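Local coordinates for protein (endonuclease) (Salmonella typhimurium, PDB 1BYR) that is an endonuclease of the PLD-like family, built as a dimer whose subunits each form a mixed beta sheet flanked by helices, at residues M33-T38 with F90-D95; P83-S88 with D143-G148; R16-S21 with A124-N129; G8-G13 with N120-V125. One frame throughout, in Å; residues are numbered along the deposited sequence.

Interaction 1 of 4, residues M33-T38 with F90-D95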
loop_
_atom_site.group_PDB
_atom_site.type_symbol
_atom_site.label_atom_id
_atom_site.label_comp_id
_atom_site.label_asym_id
_atom_site.label_seq_id
_atom_site.Cartn_x
_atom_site.Cartn_y
_atom_site.Cartn_z
ATOM N N MET A 33 11.544 -3.038 -0.225
ATOM C CA MET A 33 10.960 -3.642 0.971
ATOM C C MET A 33 9.793 -4.456 0.443
ATOM O O MET A 33 9.009 -3.965 -0.373
ATOM C CB MET A 33 10.387 -2.573 1.928
ATOM C CG MET A 33 11.366 -1.503 2.430
ATOM S SD MET A 33 10.608 -0.355 3.631
ATOM C CE MET A 33 10.791 -1.239 5.162
ATOM N N ALA A 34 9.654 -5.699 0.897
ATOM C CA ALA A 34 8.553 -6.509 0.433
ATOM C C ALA A 34 8.023 -7.448 1.493
ATOM O O ALA A 34 8.740 -7.832 2.407
ATOM C CB ALA A 34 8.991 -7.315 -0.772
ATOM N N TYR A 35 6.748 -7.804 1.368
ATOM C CA TYR A 35 6.136 -8.777 2.262
ATOM C C TYR A 35 6.277 -10.000 1.344
ATOM O O TYR A 35 7.391 -10.417 1.069
ATOM C CB TYR A 35 4.672 -8.410 2.509
ATOM C CG TYR A 35 3.871 -9.459 3.247
ATOM C CD1 TYR A 35 4.441 -10.221 4.259
ATOM C CD2 TYR A 35 2.539 -9.681 2.934
ATOM C CE1 TYR A 35 3.699 -11.184 4.938
ATOM C CE2 TYR A 35 1.788 -10.642 3.605
ATOM C CZ TYR A 35 2.370 -11.388 4.610
ATOM O OH TYR A 35 1.622 -12.326 5.287
ATOM N N SER A 36 5.185 -10.556 0.839
ATOM C CA SER A 36 5.300 -11.684 -0.086
ATOM C C SER A 36 6.171 -11.282 -1.282
ATOM O O SER A 36 5.840 -10.349 -2.008
ATOM C CB SER A 36 3.921 -12.085 -0.565
ATOM O OG SER A 36 3.064 -12.150 0.534
ATOM N N PHE A 37 7.265 -12.016 -1.491
ATOM C CA PHE A 37 8.245 -11.738 -2.541
ATOM C C PHE A 37 8.309 -12.947 -3.487
ATOM O O PHE A 37 9.117 -13.852 -3.276
ATOM C CB PHE A 37 9.582 -11.506 -1.818
ATOM C CG PHE A 37 10.704 -11.007 -2.683
ATOM C CD1 PHE A 37 10.700 -9.717 -3.193
ATOM C CD2 PHE A 37 11.808 -11.821 -2.933
ATOM C CE1 PHE A 37 11.784 -9.232 -3.933
ATOM C CE2 PHE A 37 12.894 -11.349 -3.671
ATOM C CZ PHE A 37 12.880 -10.059 -4.175
ATOM N N THR A 38 7.481 -12.956 -4.535
ATOM C CA THR A 38 7.435 -14.114 -5.446
ATOM C C THR A 38 7.306 -13.918 -6.970
ATOM O O THR A 38 7.654 -14.827 -7.729
ATOM C CB THR A 38 6.272 -15.082 -5.056
ATOM O OG1 THR A 38 5.019 -14.428 -5.292
ATOM C CG2 THR A 38 6.339 -15.476 -3.588
ATOM N N PHE A 90 9.369 -7.956 13.160
ATOM C CA PHE A 90 8.014 -7.426 13.186
ATOM C C PHE A 90 7.021 -8.565 12.930
ATOM O O PHE A 90 7.309 -9.482 12.150
ATOM C CB PHE A 90 7.847 -6.345 12.103
ATOM C CG PHE A 90 8.794 -5.168 12.243
ATOM C CD1 PHE A 90 10.048 -5.184 11.634
ATOM C CD2 PHE A 90 8.418 -4.036 12.955
ATOM C CE1 PHE A 90 10.907 -4.099 11.731
ATOM C CE2 PHE A 90 9.276 -2.950 13.054
ATOM C CZ PHE A 90 10.529 -2.987 12.434
ATOM N N PRO A 91 5.857 -8.561 13.615
ATOM C CA PRO A 91 4.951 -9.670 13.310
ATOM C C PRO A 91 4.861 -9.815 11.786
ATOM O O PRO A 91 4.832 -10.927 11.257
ATOM C CB PRO A 91 3.633 -9.242 13.963
ATOM C CG PRO A 91 4.068 -8.431 15.131
ATOM C CD PRO A 91 5.314 -7.685 14.668
ATOM N N ILE A 92 4.804 -8.681 11.091
ATOM C CA ILE A 92 4.780 -8.660 9.624
ATOM C C ILE A 92 5.496 -7.414 9.079
ATOM O O ILE A 92 5.154 -6.294 9.459
ATOM C CB ILE A 92 3.328 -8.622 9.038
ATOM C CG1 ILE A 92 2.476 -9.771 9.587
ATOM C CG2 ILE A 92 3.385 -8.726 7.501
ATOM C CD1 ILE A 92 1.145 -9.883 8.889
ATOM N N GLN A 93 6.526 -7.598 8.242
ATOM C CA GLN A 93 7.188 -6.457 7.600
ATOM C C GLN A 93 6.296 -6.343 6.377
ATOM O O GLN A 93 6.556 -6.944 5.331
ATOM C CB GLN A 93 8.624 -6.772 7.165
ATOM C CG GLN A 93 9.486 -5.525 7.046
ATOM C CD GLN A 93 10.688 -5.713 6.136
ATOM O OE1 GLN A 93 10.574 -5.708 4.924
ATOM N NE2 GLN A 93 11.840 -5.881 6.738
ATOM N N HIS A 94 5.222 -5.582 6.533
ATOM C CA HIS A 94 4.189 -5.429 5.505
ATOM C C HIS A 94 4.382 -4.456 4.334
ATOM O O HIS A 94 3.570 -4.457 3.402
ATOM C CB HIS A 94 2.859 -5.125 6.223
ATOM C CG HIS A 94 1.634 -5.499 5.448
ATOM N ND1 HIS A 94 0.710 -4.575 5.030
ATOM C CD2 HIS A 94 1.200 -6.702 4.994
ATOM C CE1 HIS A 94 -0.264 -5.183 4.370
ATOM N NE2 HIS A 94 0.018 -6.474 4.329
ATOM N N ASP A 95 5.440 -3.643 4.362
ATOM C CA ASP A 95 5.702 -2.678 3.292
ATOM C C ASP A 95 5.922 -3.306 1.921
ATOM O O ASP A 95 6.543 -4.363 1.803
ATOM C CB ASP A 95 6.950 -1.835 3.599
ATOM C CG ASP A 95 6.896 -1.181 4.962
ATOM O OD1 ASP A 95 7.344 -1.820 5.938
ATOM O OD2 ASP A 95 6.412 -0.031 5.061
#

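Interaction 2 of 4, residues P83-S88 with D143-G148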
loop_
_atom_site.group_PDB
_atom_site.type_symbol
_atom_site.label_atom_id
_atom_site.label_comp_id
_atom_site.label_asym_id
_atom_site.label_seq_id
_atom_site.Cartn_x
_atom_site.Cartn_y
_atom_site.Cartn_z
ATOM N N PRO A 83 22.319 -8.012 -2.829
ATOM C CA PRO A 83 22.239 -8.178 -1.371
ATOM C C PRO A 83 20.781 -8.289 -0.885
ATOM O O PRO A 83 19.957 -7.395 -1.103
ATOM C CB PRO A 83 22.948 -6.934 -0.825
ATOM C CG PRO A 83 23.820 -6.460 -1.994
ATOM C CD PRO A 83 23.022 -6.774 -3.208
ATOM N N LEU A 84 20.458 -9.397 -0.228
ATOM C CA LEU A 84 19.103 -9.619 0.246
ATOM C C LEU A 84 19.030 -10.084 1.698
ATOM O O LEU A 84 19.847 -10.887 2.153
ATOM C CB LEU A 84 18.426 -10.637 -0.675
ATOM C CG LEU A 84 17.110 -11.279 -0.248
ATOM C CD1 LEU A 84 15.953 -10.313 -0.539
ATOM C CD2 LEU A 84 16.927 -12.596 -1.006
ATOM N N ARG A 85 18.046 -9.560 2.432
ATOM C CA ARG A 85 17.846 -9.923 3.829
ATOM C C ARG A 85 16.390 -10.211 4.184
ATOM O O ARG A 85 15.462 -9.634 3.615
ATOM C CB ARG A 85 18.339 -8.803 4.765
ATOM C CG ARG A 85 19.833 -8.558 4.759
ATOM C CD ARG A 85 20.263 -7.635 5.905
ATOM N NE ARG A 85 21.712 -7.642 6.059
ATOM C CZ ARG A 85 22.397 -6.747 6.761
ATOM N NH1 ARG A 85 21.772 -5.750 7.386
ATOM N NH2 ARG A 85 23.720 -6.846 6.836
ATOM N N THR A 86 16.204 -11.129 5.132
ATOM C CA THR A 86 14.884 -11.444 5.636
ATOM C C THR A 86 14.798 -10.736 6.991
ATOM O O THR A 86 15.795 -10.629 7.706
ATOM C CB THR A 86 14.671 -12.959 5.803
ATOM O OG1 THR A 86 15.705 -13.509 6.618
ATOM C CG2 THR A 86 14.681 -13.637 4.458
ATOM N N ASP A 87 13.616 -10.240 7.345
ATOM C CA ASP A 87 13.433 -9.514 8.603
ATOM C C ASP A 87 12.263 -10.116 9.357
ATOM O O ASP A 87 11.158 -10.223 8.823
ATOM C CB ASP A 87 13.175 -8.034 8.285
ATOM C CG ASP A 87 12.829 -7.201 9.515
ATOM O OD1 ASP A 87 13.048 -7.649 10.654
ATOM O OD2 ASP A 87 12.338 -6.068 9.326
ATOM N N SER A 88 12.512 -10.535 10.595
ATOM C CA SER A 88 11.474 -11.143 11.412
ATOM C C SER A 88 11.221 -10.370 12.695
ATOM O O SER A 88 10.550 -10.860 13.591
ATOM C CB SER A 88 11.884 -12.570 11.783
ATOM O OG SER A 88 13.079 -12.557 12.550
ATOM N N ASP A 143 16.385 1.109 8.517
ATOM C CA ASP A 143 16.093 0.580 9.842
ATOM C C ASP A 143 15.678 -0.890 9.782
ATOM O O ASP A 143 16.076 -1.690 10.620
ATOM C CB ASP A 143 14.979 1.399 10.501
ATOM C CG ASP A 143 14.666 0.910 11.883
ATOM O OD1 ASP A 143 15.411 1.285 12.809
ATOM O OD2 ASP A 143 13.694 0.143 12.041
ATOM N N ARG A 144 14.870 -1.246 8.790
ATOM C CA ARG A 144 14.416 -2.624 8.629
ATOM C C ARG A 144 15.551 -3.506 8.124
ATOM O O ARG A 144 15.707 -4.631 8.570
ATOM C CB ARG A 144 13.243 -2.675 7.648
ATOM C CG ARG A 144 11.846 -2.393 8.275
ATOM C CD ARG A 144 11.851 -1.265 9.315
ATOM N NE ARG A 144 10.487 -0.875 9.698
ATOM C CZ ARG A 144 10.186 0.082 10.576
ATOM N NH1 ARG A 144 11.148 0.761 11.185
ATOM N NH2 ARG A 144 8.913 0.388 10.814
ATOM N N TRP A 145 16.345 -2.991 7.190
ATOM C CA TRP A 145 17.491 -3.732 6.651
ATOM C C TRP A 145 18.505 -4.058 7.757
ATOM O O TRP A 145 18.961 -5.197 7.895
ATOM C CB TRP A 145 18.166 -2.905 5.549
ATOM C CG TRP A 145 19.531 -3.387 5.140
ATOM C CD1 TRP A 145 20.736 -2.948 5.626
ATOM C CD2 TRP A 145 19.842 -4.372 4.146
ATOM N NE1 TRP A 145 21.763 -3.597 4.997
ATOM C CE2 TRP A 145 21.243 -4.479 4.087
ATOM C CE3 TRP A 145 19.065 -5.172 3.304
ATOM C CZ2 TRP A 145 21.893 -5.358 3.210
ATOM C CZ3 TRP A 145 19.714 -6.048 2.433
ATOM C CH2 TRP A 145 21.110 -6.132 2.392
ATOM N N ASN A 146 18.833 -3.052 8.558
ATOM C CA ASN A 146 19.796 -3.208 9.641
ATOM C C ASN A 146 19.497 -4.319 10.637
ATOM O O ASN A 146 20.404 -4.799 11.309
ATOM C CB ASN A 146 19.971 -1.876 10.377
ATOM C CG ASN A 146 20.700 -0.843 9.523
ATOM O OD1 ASN A 146 21.252 -1.175 8.481
ATOM N ND2 ASN A 146 20.697 0.401 9.971
ATOM N N GLN A 147 18.242 -4.743 10.744
ATOM C CA GLN A 147 17.935 -5.821 11.672
ATOM C C GLN A 147 17.514 -7.081 10.930
ATOM O O GLN A 147 16.809 -7.942 11.477
ATOM C CB GLN A 147 16.836 -5.402 12.649
ATOM C CG GLN A 147 15.583 -4.908 12.009
ATOM C CD GLN A 147 14.766 -4.101 12.973
ATOM O OE1 GLN A 147 14.439 -4.555 14.072
ATOM N NE2 GLN A 147 14.425 -2.892 12.582
ATOM N N GLY A 148 17.945 -7.179 9.676
ATOM C CA GLY A 148 17.616 -8.335 8.867
ATOM C C GLY A 148 18.732 -9.359 8.873
ATOM O O GLY A 148 19.838 -9.095 9.364
HETATM O O HOH W 1 15.471 -10.228 11.236
#

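Interaction 3 of 4, residues R16-S21 with A124-N129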
loop_
_atom_site.group_PDB
_atom_site.type_symbol
_atom_site.label_atom_id
_atom_site.label_comp_id
_atom_site.label_asym_id
_atom_site.label_seq_id
_atom_site.Cartn_x
_atom_site.Cartn_y
_atom_site.Cartn_z
ATOM N N ARG A 16 1.072 -3.499 -12.475
ATOM C CA ARG A 16 2.229 -4.320 -12.764
ATOM C C ARG A 16 3.193 -3.577 -13.702
ATOM O O ARG A 16 4.388 -3.470 -13.422
ATOM C CB ARG A 16 1.764 -5.643 -13.383
ATOM C CG ARG A 16 2.858 -6.505 -13.978
ATOM C CD ARG A 16 2.296 -7.361 -15.103
ATOM N NE ARG A 16 2.563 -8.771 -14.864
ATOM C CZ ARG A 16 1.694 -9.754 -15.062
ATOM N NH1 ARG A 16 0.473 -9.489 -15.489
ATOM N NH2 ARG A 16 2.048 -11.006 -14.814
ATOM N N VAL A 17 2.673 -3.057 -14.807
ATOM C CA VAL A 17 3.508 -2.343 -15.767
ATOM C C VAL A 17 4.202 -1.140 -15.140
ATOM O O VAL A 17 5.376 -0.891 -15.411
ATOM C CB VAL A 17 2.680 -1.904 -17.012
ATOM C CG1 VAL A 17 3.523 -1.060 -17.937
ATOM C CG2 VAL A 17 2.202 -3.138 -17.765
ATOM N N LEU A 18 3.490 -0.399 -14.291
ATOM C CA LEU A 18 4.049 0.773 -13.618
ATOM C C LEU A 18 5.182 0.392 -12.670
ATOM O O LEU A 18 6.222 1.057 -12.617
ATOM C CB LEU A 18 2.945 1.515 -12.836
ATOM C CG LEU A 18 3.401 2.746 -12.056
ATOM C CD1 LEU A 18 4.205 3.660 -12.971
ATOM C CD2 LEU A 18 2.190 3.487 -11.488
ATOM N N VAL A 19 4.978 -0.679 -11.910
ATOM C CA VAL A 19 6.002 -1.148 -10.989
ATOM C C VAL A 19 7.243 -1.548 -11.806
ATOM O O VAL A 19 8.368 -1.205 -11.437
ATOM C CB VAL A 19 5.475 -2.352 -10.157
ATOM C CG1 VAL A 19 6.608 -2.975 -9.344
ATOM C CG2 VAL A 19 4.349 -1.884 -9.231
ATOM N N LEU A 20 7.035 -2.250 -12.918
ATOM C CA LEU A 20 8.153 -2.644 -13.792
ATOM C C LEU A 20 8.849 -1.397 -14.345
ATOM O O LEU A 20 10.075 -1.357 -14.447
ATOM C CB LEU A 20 7.659 -3.529 -14.942
ATOM C CG LEU A 20 7.229 -4.913 -14.445
ATOM C CD1 LEU A 20 6.470 -5.660 -15.533
ATOM C CD2 LEU A 20 8.461 -5.695 -14.004
ATOM N N SER A 21 8.068 -0.365 -14.666
ATOM C CA SER A 21 8.601 0.897 -15.182
ATOM C C SER A 21 9.521 1.564 -14.169
ATOM O O SER A 21 10.548 2.147 -14.524
ATOM C CB SER A 21 7.460 1.859 -15.533
ATOM O OG SER A 21 7.943 3.140 -15.901
ATOM N N ALA A 124 -0.980 0.824 -7.267
ATOM C CA ALA A 124 0.433 1.076 -7.071
ATOM C C ALA A 124 0.657 2.490 -7.543
ATOM O O ALA A 124 0.121 2.892 -8.581
ATOM C CB ALA A 124 1.304 0.092 -7.916
ATOM N N VAL A 125 1.418 3.265 -6.772
ATOM C CA VAL A 125 1.730 4.620 -7.176
ATOM C C VAL A 125 3.237 4.797 -7.230
ATOM O O VAL A 125 3.985 4.160 -6.474
ATOM C CB VAL A 125 1.145 5.674 -6.192
ATOM C CG1 VAL A 125 -0.370 5.572 -6.176
ATOM C CG2 VAL A 125 1.721 5.473 -4.798
ATOM N N VAL A 126 3.688 5.627 -8.169
ATOM C CA VAL A 126 5.100 5.935 -8.270
ATOM C C VAL A 126 5.220 7.439 -8.149
ATOM O O VAL A 126 4.716 8.178 -8.988
ATOM C CB VAL A 126 5.723 5.454 -9.604
ATOM C CG1 VAL A 126 7.181 5.893 -9.667
ATOM C CG2 VAL A 126 5.643 3.923 -9.707
ATOM N N ILE A 127 5.846 7.883 -7.060
ATOM C CA ILE A 127 6.044 9.304 -6.788
ATOM C C ILE A 127 7.449 9.650 -7.247
ATOM O O ILE A 127 8.433 9.328 -6.577
ATOM C CB ILE A 127 5.895 9.610 -5.264
ATOM C CG1 ILE A 127 4.554 9.071 -4.756
ATOM C CG2 ILE A 127 5.980 11.117 -5.018
ATOM C CD1 ILE A 127 4.481 8.895 -3.247
ATOM N N TRP A 128 7.532 10.290 -8.408
ATOM C CA TRP A 128 8.806 10.660 -9.010
ATOM C C TRP A 128 9.417 11.980 -8.568
ATOM O O TRP A 128 8.723 12.980 -8.378
ATOM C CB TRP A 128 8.669 10.752 -10.530
ATOM C CG TRP A 128 8.176 9.527 -11.208
ATOM C CD1 TRP A 128 6.882 9.234 -11.547
ATOM C CD2 TRP A 128 8.975 8.457 -11.723
ATOM N NE1 TRP A 128 6.831 8.052 -12.244
ATOM C CE2 TRP A 128 8.102 7.556 -12.365
ATOM C CE3 TRP A 128 10.346 8.180 -11.704
ATOM C CZ2 TRP A 128 8.556 6.387 -12.984
ATOM C CZ3 TRP A 128 10.793 7.018 -12.317
ATOM C CH2 TRP A 128 9.902 6.143 -12.954
ATOM N N ASN A 129 10.736 11.972 -8.449
ATOM C CA ASN A 129 11.498 13.164 -8.130
ATOM C C ASN A 129 11.036 14.000 -6.943
ATOM O O ASN A 129 10.660 15.159 -7.079
ATOM C CB ASN A 129 11.580 14.032 -9.398
ATOM C CG ASN A 129 12.179 13.266 -10.577
ATOM O OD1 ASN A 129 11.513 12.959 -11.570
ATOM N ND2 ASN A 129 13.453 12.934 -10.464
#

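Interaction 4 of 4, residues G8-G13 with N120-V125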
loop_
_atom_site.group_PDB
_atom_site.type_symbol
_atom_site.label_atom_id
_atom_site.label_comp_id
_atom_site.label_asym_id
_atom_site.label_seq_id
_atom_site.Cartn_x
_atom_site.Cartn_y
_atom_site.Cartn_z
ATOM N N GLY A 8 -1.325 2.911 -11.140
ATOM C CA GLY A 8 -1.704 1.762 -11.937
ATOM C C GLY A 8 -2.542 0.877 -11.028
ATOM O O GLY A 8 -2.418 0.965 -9.806
ATOM N N TYR A 9 -3.397 0.029 -11.601
ATOM C CA TYR A 9 -4.253 -0.835 -10.796
ATOM C C TYR A 9 -4.241 -2.286 -11.248
ATOM O O TYR A 9 -3.870 -2.598 -12.377
ATOM C CB TYR A 9 -5.697 -0.317 -10.849
ATOM C CG TYR A 9 -5.829 1.173 -10.599
ATOM C CD1 TYR A 9 -5.689 1.690 -9.315
ATOM C CD2 TYR A 9 -6.095 2.065 -11.648
ATOM C CE1 TYR A 9 -5.807 3.056 -9.072
ATOM C CE2 TYR A 9 -6.213 3.438 -11.409
ATOM C CZ TYR A 9 -6.068 3.922 -10.123
ATOM O OH TYR A 9 -6.162 5.276 -9.878
ATOM N N SER A 10 -4.641 -3.175 -10.337
ATOM C CA SER A 10 -4.764 -4.593 -10.623
ATOM C C SER A 10 -6.233 -4.900 -10.345
ATOM O O SER A 10 -6.861 -4.224 -9.529
ATOM C CB SER A 10 -3.857 -5.424 -9.710
ATOM O OG SER A 10 -2.491 -5.202 -9.990
ATOM N N PRO A 11 -6.814 -5.907 -11.018
ATOM C CA PRO A 11 -6.219 -6.770 -12.036
ATOM C C PRO A 11 -6.154 -6.154 -13.443
ATOM O O PRO A 11 -5.856 -6.852 -14.407
ATOM C CB PRO A 11 -7.119 -8.000 -12.003
ATOM C CG PRO A 11 -8.469 -7.430 -11.713
ATOM C CD PRO A 11 -8.221 -6.265 -10.763
ATOM N N GLU A 12 -6.422 -4.858 -13.559
ATOM C CA GLU A 12 -6.390 -4.174 -14.857
ATOM C C GLU A 12 -5.089 -4.428 -15.638
ATOM O O GLU A 12 -5.096 -4.622 -16.861
ATOM C CB GLU A 12 -6.578 -2.671 -14.658
ATOM C CG GLU A 12 -8.055 -2.215 -14.577
ATOM C CD GLU A 12 -8.695 -2.438 -13.203
ATOM O OE1 GLU A 12 -8.084 -3.086 -12.328
ATOM O OE2 GLU A 12 -9.826 -1.957 -13.003
ATOM N N GLY A 13 -3.968 -4.400 -14.930
ATOM C CA GLY A 13 -2.689 -4.612 -15.582
ATOM C C GLY A 13 -1.766 -3.414 -15.497
ATOM O O GLY A 13 -0.550 -3.548 -15.594
ATOM N N ASN A 120 -6.078 -9.835 -7.694
ATOM C CA ASN A 120 -6.595 -8.898 -6.705
ATOM C C ASN A 120 -6.824 -7.494 -7.226
ATOM O O ASN A 120 -6.301 -7.105 -8.271
ATOM C CB ASN A 120 -5.617 -8.801 -5.545
ATOM C CG ASN A 120 -5.418 -10.124 -4.843
ATOM O OD1 ASN A 120 -6.233 -11.033 -4.952
ATOM N ND2 ASN A 120 -4.320 -10.240 -4.117
ATOM N N SER A 121 -7.633 -6.738 -6.493
ATOM C CA SER A 121 -7.811 -5.337 -6.830
ATOM C C SER A 121 -6.685 -4.707 -6.013
ATOM O O SER A 121 -6.522 -4.995 -4.808
ATOM C CB SER A 121 -9.164 -4.798 -6.364
ATOM O OG SER A 121 -9.245 -3.415 -6.653
ATOM N N GLU A 122 -5.862 -3.900 -6.678
ATOM C CA GLU A 122 -4.726 -3.242 -6.037
ATOM C C GLU A 122 -4.487 -1.910 -6.697
ATOM O O GLU A 122 -5.046 -1.601 -7.742
ATOM C CB GLU A 122 -3.413 -4.035 -6.220
ATOM C CG GLU A 122 -3.480 -5.520 -6.013
ATOM C CD GLU A 122 -3.172 -5.922 -4.598
ATOM O OE1 GLU A 122 -3.045 -5.030 -3.739
ATOM O OE2 GLU A 122 -3.055 -7.136 -4.349
ATOM N N ASN A 123 -3.629 -1.119 -6.065
ATOM C CA ASN A 123 -3.216 0.150 -6.626
ATOM C C ASN A 123 -1.732 0.267 -6.322
ATOM O O ASN A 123 -1.258 -0.189 -5.278
ATOM C CB ASN A 123 -3.977 1.328 -5.997
ATOM C CG ASN A 123 -3.582 1.587 -4.557
ATOM O OD1 ASN A 123 -4.092 0.947 -3.638
ATOM N ND2 ASN A 123 -2.667 2.510 -4.350
ATOM N N ALA A 124 -0.980 0.824 -7.267
ATOM C CA ALA A 124 0.433 1.076 -7.071
ATOM C C ALA A 124 0.657 2.490 -7.543
ATOM O O ALA A 124 0.121 2.892 -8.581
ATOM C CB ALA A 124 1.304 0.092 -7.916
ATOM N N VAL A 125 1.418 3.265 -6.772
ATOM C CA VAL A 125 1.730 4.620 -7.176
ATOM C C VAL A 125 3.237 4.797 -7.230
ATOM O O VAL A 125 3.985 4.160 -6.474
ATOM C CB VAL A 125 1.145 5.674 -6.192
ATOM C CG1 VAL A 125 -0.370 5.572 -6.176
ATOM C CG2 VAL A 125 1.721 5.473 -4.798
#

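Interaction 1 of 4, residues M33-T38 with F90-D95
Tyr35 and Ile92 meet where the end of strand 29-34 runs beside the loop that carries His94 and Lys96, the HxK half of the HKD signature of the PLD family. A chi1 of 171° swings the Tyr35 ring to the side of its carbonyl carbon, alongside the loop, and CG2 of Ile92 settles over one face. That methyl lies 4.0 Å from the Tyr35 ring centroid and 28° off the normal, a CH-pi contact, and comes closest at CE1 of Tyr35 (3.6 Å). The imidazole of His94 leans against the same phenol obliquely: its CD2 is 3.9 Å from Tyr35 CD2. ND1 of His94 is tied to Glu122 of the second subunit, so this ring is gripped from across the dimer as well. Between the backbones the link is by CA-H...O contacts, the shorter being Ala34 CA to Asp95 O at 3.2 Å. Gln93, centre of an inverse gamma turn, spends its amide NE2 on Asp87. The carboxylate of Asp95 bonds to His140 and to Ser121 of the second subunit. Met33 runs alongside it, bent at chi3 (85°), which brings CE to 3.6 Å from Asp95 OD1.

Interaction 2 of 4, residues P83-S88 with D143-G148
Arg144 is the first residue of 143-148 to meet strand 84-87: its carbonyl O and its CB and CG only pack against OD2 of Asp87 (O to OD2 3.7 Å), an oxygen hydrogen-bonded to Gln93 NE2. Its guanidinium leads away instead, to a salt bridge with the preceding Asp143 and another with Glu12 of the second subunit.

Trp145 carries the contact. The chi1 of 166° brings the indole back toward strand 84-87, one face against Arg85, whose extended chain crosses it at about a right angle. CD of Arg85 sits almost over the centre of the six-membered ring, 3.6 Å from its centroid, and farther out the guanidinium lies flat on the indole with planes 11° apart, a cation-pi stack. NH1 of Arg85 then reaches Trp145 O at 2.9 Å; that O lies close to the guanidinium plane, while NH1 approaches from above the carbonyl plane. Gly148 N takes that same O from the opposite face, so two donors hold it. Pro83 CB adds an apolar touch at Trp145 CH2 (3.8 Å).

Gln147, extended beyond CG, gives its NE2 to Asp143 O and its OE1 to Asn89, while a water bridges its own O (2.7 Å) to Ser88 N. Gly148 closes the segment, its CA only 3.2 Å from Thr86 O and its carbonyl O over the guanidinium face of Arg85 turned from the indole.

In the fold, the end of helix 131-146 rests on the sheet where strand 84-87 runs between 55-61 and 149-150; Trp145 stacks on Trp141 and packs on Val59, and Arg85 NE forms a salt bridge with Asp150.

Interaction 3 of 4, residues R16-S21 with A124-N129
Leu18 and Val126 make the heart of an apolar contact between helix 14-25 and strand 122-128. The helix links strands 4-10 and 29-34 and, on its way, lies against the sheet; its local axis passes 8.3 Å from that of the strand, and the two run in roughly the same direction, 31° apart.

The aliphatic packing comes first. Leu18 carries its CG anti to the backbone N (chi1 179°), which sends the branch point toward the strand. The Leu18 and Val126 side chains slide past each other in opposite directions, and CG2 of Val126 is wedged against CG of Leu18 at 3.5 Å, tighter than usual for two carbons, with CD1 of Leu18 next to the same methyl. The other leucine methyl, CD2, turns toward the backbone and lies 3.6 Å from Ala124 O. One residue on, CG2 of Val19 reaches the methyl CB of Ala124 at 3.9 Å.

A looser contact with an aromatic group follows at the far end. Ser21 O approaches the edge of the Trp128 indole near its plane, 4.3 Å from CH2. One face of this indole is overlain, off centre, by CG1 of Val126, and its NE1 is bonded to Gln6 of strand 4-10, which helps fix its rotation.

The chemistry is therefore that of shape rather than direction: small and branched side chains interlock with each other, while the one polar group of the Trp128 indole is served by Gln6, from outside these two segments.

Interaction 4 of 4, residues G8-G13 with N120-V125
Gly8-Ala124 and Ser10-Glu122 are the hydrogen-bonded pairs of an antiparallel ladder, with Tyr9-Asn123 the non-hydrogen-bonded pair between them, and the ladder joins strand 4-10, outermost in the sheet within this chain, to strand 122-128 in the mixed sheet of the PLD-like fold. Four backbone bonds hold it: Ala124 N to Gly8 O and Gly8 N to Ala124 O, each 2.9 Å, then Glu122 N to Ser10 O at 3.0 Å and Ser10 N to Glu122 O at 3.1 Å.

On one face, CB of Asn123 meets the edge of the Tyr9 ring, 3.8 Å from CD1. Glu122 O also lies at that ring's edge, in plane. The hydroxyl of Tyr9 goes on to Ser136 of the second subunit, and Ser121 OG, too, bonds across the dimer, where it meets Arg144 of the second subunit.

The other face carries Ser10 and Glu122, and there Ser10 CB touches Glu122 CG at 3.7 Å. Bending at chi2 (-92°) takes the Glu122 carboxylate away from Ser10: OE1 bonds to Ser109, while OE2 receives a weak bond from Asn120 ND2. Ser10 OG turns to Ala116 O of helix 114-118.

Beyond the ladder the chain turns at a cis peptide between Ser10 and Pro11, and Asn120 O abuts the proline ring, 3.3 Å from Pro11 CD.

How the interactions relate
All four contacts reach the same mixed sheet. Interactions 3 and 4 belong to one end of it: they share Ala124 and Val125 of strand 122-128, and Leu18 of one touches Gly8 of the other. Interaction 2 lies across the chain's centre from both, its centre about 27 Å from that of 4, and interaction 1 lies across from 3. Interactions 1 and 2, centres about 11 Å apart, touch through Gln93 with Asp87 and Met33 with Arg144. Along the chain, interaction 1 falls wholly between the segments of 3 and of 4, whereas 2 alternates with 1, 3 and 4, sewing early and late parts together. Interactions 1 and 4 have the most residues at the second subunit, which Arg144 of interaction 2 also reaches.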